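Local coordinates for aminopeptidase N family protein (Idiomarina loihiensis L2TR, PDB 4FGM), which probably acts as a zinc-dependent aminopeptidase of the M61 family, removing residues from the N-terminal end of peptides, at residues I51-E56 with L62-I67; I324-Y329 with L573-P578. All blocks are in the same frame, centred on the assembly; numbering follows the deposited sequence.

Contact 1: residues I51-E56 with L62-I67; sequences IGLHAE and LPVKQI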
loop_
_atom_site.group_PDB
_atom_site.type_symbol
_atom_site.label_atom_id
_atom_site.label_comp_id
_atom_site.label_asym_id
_atom_site.label_seq_id
_atom_site.Cartn_x
_atom_site.Cartn_y
_atom_site.Cartn_z
ATOM N N ILE A 51 -6.191 19.346 19.542
ATOM C CA ILE A 51 -7.176 19.936 20.442
ATOM C C ILE A 51 -6.587 20.716 21.618
ATOM O O ILE A 51 -5.578 20.312 22.212
ATOM C CB ILE A 51 -8.083 18.818 21.018
ATOM C CG1 ILE A 51 -8.814 18.110 19.882
ATOM C CG2 ILE A 51 -9.079 19.387 22.012
ATOM C CD1 ILE A 51 -9.519 16.833 20.316
ATOM N N GLY A 52 -7.252 21.823 21.950
ATOM C CA GLY A 52 -6.857 22.672 23.060
ATOM C C GLY A 52 -5.408 23.111 23.084
ATOM O O GLY A 52 -4.739 22.992 24.110
ATOM N N LEU A 53 -4.917 23.624 21.965
ATOM C CA LEU A 53 -3.530 24.068 21.907
ATOM C C LEU A 53 -3.362 25.423 22.594
ATOM O O LEU A 53 -4.192 26.314 22.433
ATOM C CB LEU A 53 -3.065 24.160 20.444
ATOM C CG LEU A 53 -1.609 24.558 20.161
ATOM C CD1 LEU A 53 -1.114 23.862 18.908
ATOM C CD2 LEU A 53 -1.498 26.067 20.007
ATOM N N HIS A 54 -2.311 25.554 23.395
ATOM C CA HIS A 54 -2.007 26.816 24.058
ATOM C C HIS A 54 -0.494 26.896 24.237
ATOM O O HIS A 54 0.212 25.904 24.047
ATOM C CB HIS A 54 -2.745 26.955 25.396
ATOM C CG HIS A 54 -2.468 25.861 26.371
ATOM N ND1 HIS A 54 -3.005 24.596 26.247
ATOM C CD2 HIS A 54 -1.732 25.843 27.508
ATOM C CE1 HIS A 54 -2.617 23.852 27.265
ATOM N NE2 HIS A 54 -1.842 24.585 28.047
ATOM N N ALA A 55 0.018 28.071 24.577
ATOM C CA ALA A 55 1.462 28.224 24.716
ATOM C C ALA A 55 1.848 28.940 25.986
ATOM O O ALA A 55 1.028 29.614 26.607
ATOM C CB ALA A 55 2.012 28.974 23.527
ATOM N N GLU A 56 3.111 28.798 26.365
ATOM C CA GLU A 56 3.596 29.446 27.573
ATOM C C GLU A 56 5.075 29.752 27.444
ATOM O O GLU A 56 5.813 29.037 26.762
ATOM C CB GLU A 56 3.364 28.553 28.794
ATOM C CG GLU A 56 4.289 27.353 28.852
ATOM C CD GLU A 56 4.246 26.646 30.189
ATOM O OE1 GLU A 56 4.377 27.329 31.226
ATOM O OE2 GLU A 56 4.097 25.406 30.202
ATOM N N LEU A 62 1.376 32.354 26.841
ATOM C CA LEU A 62 1.792 33.105 25.664
ATOM C C LEU A 62 0.690 33.024 24.621
ATOM O O LEU A 62 0.152 31.952 24.353
ATOM C CB LEU A 62 3.091 32.529 25.092
ATOM C CG LEU A 62 3.689 33.228 23.868
ATOM C CD1 LEU A 62 4.099 34.651 24.226
ATOM C CD2 LEU A 62 4.893 32.446 23.386
ATOM N N PRO A 63 0.328 34.163 24.027
ATOM C CA PRO A 63 -0.726 34.170 23.010
ATOM C C PRO A 63 -0.319 33.405 21.754
ATOM O O PRO A 63 0.828 33.475 21.306
ATOM C CB PRO A 63 -0.931 35.656 22.730
ATOM C CG PRO A 63 -0.519 36.307 24.027
ATOM C CD PRO A 63 0.720 35.536 24.383
ATOM N N VAL A 64 -1.272 32.669 21.195
ATOM C CA VAL A 64 -1.046 31.905 19.975
ATOM C C VAL A 64 -2.368 31.866 19.225
ATOM O O VAL A 64 -3.406 31.618 19.829
ATOM C CB VAL A 64 -0.593 30.461 20.287
ATOM C CG1 VAL A 64 -1.602 29.783 21.193
ATOM C CG2 VAL A 64 -0.435 29.681 19.000
ATOM N N LYS A 65 -2.343 32.138 17.924
ATOM C CA LYS A 65 -3.573 32.104 17.137
ATOM C C LYS A 65 -3.399 31.153 15.966
ATOM O O LYS A 65 -2.295 31.007 15.432
ATOM C CB LYS A 65 -3.940 33.497 16.601
ATOM C CG LYS A 65 -2.952 34.056 15.595
ATOM C CD LYS A 65 -3.630 34.903 14.514
ATOM C CE LYS A 65 -3.774 36.370 14.897
ATOM N NZ LYS A 65 -4.683 36.587 16.057
ATOM N N GLN A 66 -4.486 30.491 15.580
ATOM C CA GLN A 66 -4.437 29.573 14.453
ATOM C C GLN A 66 -4.737 30.423 13.221
ATOM O O GLN A 66 -5.782 31.069 13.151
ATOM C CB GLN A 66 -5.484 28.469 14.625
ATOM C CG GLN A 66 -5.329 27.325 13.642
ATOM C CD GLN A 66 -6.058 26.065 14.079
ATOM O OE1 GLN A 66 -6.698 26.027 15.132
ATOM N NE2 GLN A 66 -5.962 25.026 13.265
ATOM N N ILE A 67 -3.826 30.441 12.255
ATOM C CA ILE A 67 -4.047 31.266 11.076
ATOM C C ILE A 67 -4.536 30.530 9.838
ATOM O O ILE A 67 -4.945 31.161 8.866
ATOM C CB ILE A 67 -2.789 32.104 10.728
ATOM C CG1 ILE A 67 -1.585 31.199 10.500
ATOM C CG2 ILE A 67 -2.504 33.091 11.858
ATOM C CD1 ILE A 67 -0.413 31.914 9.872
HETATM O O HOH W 1 -1.604 30.360 24.816
#
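Ala-55 and Leu-62 face each other near the turn of a beta hairpin, strand 53-57 returning as strand 60-68, in the region that matches the M61 N-terminal domain. The packed side carries alternate residues of the first strand, Leu-53 and Ala-55, and meets Leu-62 and Val-64. Ala-55 CB lies 4.0 Å from Leu-62 CB, flank against flank. Further along, with its CG anti to the backbone N (chi1 -178°), Leu-53 carries CD2 to both methyls of Val-64, CG1 and CG2, at 3.9 Å each, the two side chains crossing at about a right angle. Trp-72 and Leu-74 of strand 71-74 continue this apolar side, touching Leu-53 and the Ala-55/Val-64 pair respectively.

One direct backbone bond joins the strands: Leu-62 N donates to Ala-55 O at 2.8 Å, almost straight (178°), although the donor stands well above the carbonyl plane. Beyond it the strands part, their short axes coming no closer than 7.6 Å and running at 140°. Where they begin to widen, a water accepts from Ala-55 N at 2.8 Å and sits between this amide and the carbonyl of Leu-62. His-54 and Glu-56, on the other side of strand 53-57, add little to the contact and turn instead to His-84 of strand 81-91, whose NE2 is bonded to Glu-56 OE2. The exposed imidazole of His-54 is tied to the corner just before it, ND1 donating at 3.2 Å to Gly-52 O, which lies in the plane of the ring.

Contact 2: residues I324-Y329 with L573-P578; sequences IDEKRY and LSVEQP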
loop_
_atom_site.group_PDB
_atom_site.type_symbol
_atom_site.label_atom_id
_atom_site.label_comp_id
_atom_site.label_asym_id
_atom_site.label_seq_id
_atom_site.Cartn_x
_atom_site.Cartn_y
_atom_site.Cartn_z
ATOM N N ILE A 324 7.202 -19.557 -2.224
ATOM C CA ILE A 324 6.093 -20.090 -3.015
ATOM C C ILE A 324 6.598 -20.661 -4.344
ATOM O O ILE A 324 7.569 -20.156 -4.913
ATOM C CB ILE A 324 5.045 -19.002 -3.328
ATOM C CG1 ILE A 324 5.681 -17.901 -4.177
ATOM C CG2 ILE A 324 4.467 -18.444 -2.022
ATOM C CD1 ILE A 324 4.703 -16.887 -4.704
ATOM N N ASP A 325 5.944 -21.710 -4.835
ATOM C CA ASP A 325 6.350 -22.324 -6.096
ATOM C C ASP A 325 5.850 -21.509 -7.285
ATOM O O ASP A 325 5.187 -20.488 -7.109
ATOM C CB ASP A 325 5.826 -23.760 -6.196
ATOM C CG ASP A 325 4.314 -23.839 -6.155
ATOM O OD1 ASP A 325 3.644 -23.002 -6.801
ATOM O OD2 ASP A 325 3.792 -24.755 -5.485
ATOM N N GLU A 326 6.156 -21.965 -8.495
ATOM C CA GLU A 326 5.743 -21.245 -9.691
ATOM C C GLU A 326 4.236 -21.291 -9.942
ATOM O O GLU A 326 3.700 -20.434 -10.640
ATOM C CB GLU A 326 6.504 -21.770 -10.923
ATOM C CG GLU A 326 5.712 -22.693 -11.851
ATOM C CD GLU A 326 5.543 -24.089 -11.299
ATOM O OE1 GLU A 326 6.051 -24.363 -10.190
ATOM O OE2 GLU A 326 4.901 -24.915 -11.979
ATOM N N LYS A 327 3.555 -22.288 -9.382
ATOM C CA LYS A 327 2.113 -22.399 -9.566
ATOM C C LYS A 327 1.432 -21.247 -8.823
ATOM O O LYS A 327 0.607 -20.528 -9.390
ATOM C CB LYS A 327 1.607 -23.748 -9.041
ATOM C CG LYS A 327 2.057 -24.968 -9.854
ATOM C CD LYS A 327 1.374 -25.030 -11.220
ATOM C CE LYS A 327 1.784 -26.277 -12.010
ATOM N NZ LYS A 327 2.713 -25.982 -13.149
ATOM N N ARG A 328 1.787 -21.070 -7.554
ATOM C CA ARG A 328 1.228 -19.989 -6.751
ATOM C C ARG A 328 1.581 -18.646 -7.362
ATOM O O ARG A 328 0.737 -17.747 -7.453
ATOM C CB ARG A 328 1.769 -20.039 -5.322
ATOM C CG ARG A 328 1.029 -21.007 -4.437
ATOM C CD ARG A 328 1.548 -20.982 -3.019
ATOM N NE ARG A 328 0.583 -21.595 -2.117
ATOM C CZ ARG A 328 -0.610 -21.078 -1.838
ATOM N NH1 ARG A 328 -0.986 -19.932 -2.388
ATOM N NH2 ARG A 328 -1.433 -21.712 -1.014
ATOM N N TYR A 329 2.834 -18.508 -7.780
ATOM C CA TYR A 329 3.270 -17.254 -8.367
ATOM C C TYR A 329 2.482 -16.885 -9.621
ATOM O O TYR A 329 2.023 -15.745 -9.760
ATOM C CB TYR A 329 4.762 -17.283 -8.709
ATOM C CG TYR A 329 5.158 -16.024 -9.436
ATOM C CD1 TYR A 329 5.157 -14.792 -8.777
ATOM C CD2 TYR A 329 5.378 -16.034 -10.811
ATOM C CE1 TYR A 329 5.347 -13.608 -9.465
ATOM C CE2 TYR A 329 5.567 -14.854 -11.513
ATOM C CZ TYR A 329 5.543 -13.642 -10.835
ATOM O OH TYR A 329 5.660 -12.462 -11.536
ATOM N N LEU A 573 -2.628 -18.438 -16.230
ATOM C CA LEU A 573 -1.260 -18.683 -16.673
ATOM C C LEU A 573 -0.707 -20.014 -16.196
ATOM O O LEU A 573 -0.878 -20.392 -15.037
ATOM C CB LEU A 573 -0.341 -17.560 -16.193
ATOM C CG LEU A 573 -0.146 -16.372 -17.139
ATOM C CD1 LEU A 573 -1.481 -15.884 -17.654
ATOM C CD2 LEU A 573 0.593 -15.263 -16.410
ATOM N N SER A 574 -0.037 -20.715 -17.103
ATOM C CA SER A 574 0.558 -22.008 -16.795
ATOM C C SER A 574 1.833 -22.242 -17.604
ATOM O O SER A 574 1.979 -21.756 -18.729
ATOM C CB SER A 574 -0.441 -23.131 -17.077
ATOM O OG SER A 574 -0.936 -23.044 -18.401
ATOM N N VAL A 575 2.765 -22.978 -17.012
ATOM C CA VAL A 575 4.015 -23.292 -17.679
ATOM C C VAL A 575 3.819 -24.597 -18.445
ATOM O O VAL A 575 3.497 -25.627 -17.860
ATOM C CB VAL A 575 5.171 -23.435 -16.651
ATOM C CG1 VAL A 575 4.664 -24.093 -15.388
ATOM C CG2 VAL A 575 6.305 -24.252 -17.249
ATOM N N GLU A 576 3.990 -24.539 -19.762
ATOM C CA GLU A 576 3.828 -25.715 -20.608
ATOM C C GLU A 576 5.155 -26.173 -21.219
ATOM O O GLU A 576 5.273 -27.309 -21.675
ATOM C CB GLU A 576 2.810 -25.425 -21.716
ATOM C CG GLU A 576 1.345 -25.496 -21.277
ATOM C CD GLU A 576 0.810 -26.922 -21.231
ATOM O OE1 GLU A 576 1.015 -27.665 -22.216
ATOM O OE2 GLU A 576 0.175 -27.297 -20.222
ATOM N N GLN A 577 6.144 -25.281 -21.219
ATOM C CA GLN A 577 7.472 -25.572 -21.757
ATOM C C GLN A 577 8.526 -25.164 -20.728
ATOM O O GLN A 577 9.194 -24.140 -20.878
ATOM C CB GLN A 577 7.685 -24.805 -23.064
ATOM C CG GLN A 577 7.590 -25.662 -24.314
ATOM C CD GLN A 577 8.715 -26.682 -24.399
ATOM O OE1 GLN A 577 9.894 -26.325 -24.365
ATOM N NE2 GLN A 577 8.354 -27.957 -24.514
ATOM N N PRO A 578 8.692 -25.974 -19.671
ATOM C CA PRO A 578 9.641 -25.755 -18.573
ATOM C C PRO A 578 11.043 -25.321 -18.980
ATOM O O PRO A 578 11.593 -24.366 -18.423
ATOM C CB PRO A 578 9.652 -27.101 -17.856
ATOM C CG PRO A 578 8.263 -27.597 -18.070
ATOM C CD PRO A 578 8.035 -27.285 -19.525
#
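Glu-326 and Val-575 meet where the N-terminal first turn of helix 326-342 faces the last residue of strand 570-575, one half of a two-stranded antiparallel sheet with strand 461-466. The contact is small, 93 Å² in all, and one methyl, Val-575 CG1, takes every approach within 4.5 Å.

The Glu-326 side chain can be followed outward. CB heads toward the strand but is still 5.4 Å from Val-575 CG1. CG closes to 3.9 Å from that methyl. The chain then bends (chi2 -76°), the two side chains crossing at about a right angle: CD is 4.2 Å from Val-575 CG1, and OE2 comes nearer, at 3.5 Å. OE1 swings the other way, back toward the start of the helix. OE2 also receives Lys-327 NZ at 2.7 Å, nearly along its C-O axis, in a salt bridge between neighbouring residues. The lysine, bent at chi2 and chi4, sets NZ 3.5 Å from Val-575 CG1, so the methyl rests against both ends of the ion pair. Were Glu-326 an alanine, the Lys-327 ammonium would probably lose its mate and swing free, and Val-575 CG1 would lose one of the groups it rests against.

Apolar neighbours flank the valine and its strand: Leu-581 touches Val-575, and Leu-573 of the same strand lies on Leu-333 and Leu-337 further along the helix. The helix end itself is fixed by Asp-325 at the N-cap, whose OD1 accepts weakly from Lys-327 N and more squarely from Arg-328 N, at 2.8 Å with an N-H...O angle of 166°.

Contacts 1 and 2 are separate pieces of packing that do not touch, at opposite sides of the chain's centre: their own centres are 61 Å apart, and their nearest atoms about 44 Å. Measured from that centre, contact 1 lies at 36 Å and contact 2 at 26 Å. Neither includes a residue of the zinc site, His-273, His-277 and Glu-307, or of the pocket holding maleic acid. Of the zinc ligands, Glu-307 comes 17 residues before Ile-324 of contact 2 and directly precedes helix 308-320, whose His-319 touches Glu-326; Ser-40 of the pocket comes 11 residues before Ile-51 of contact 1. Contact 1 joins neighbouring strands of one hairpin, whereas contact 2 brings together segments separated by 243 residues.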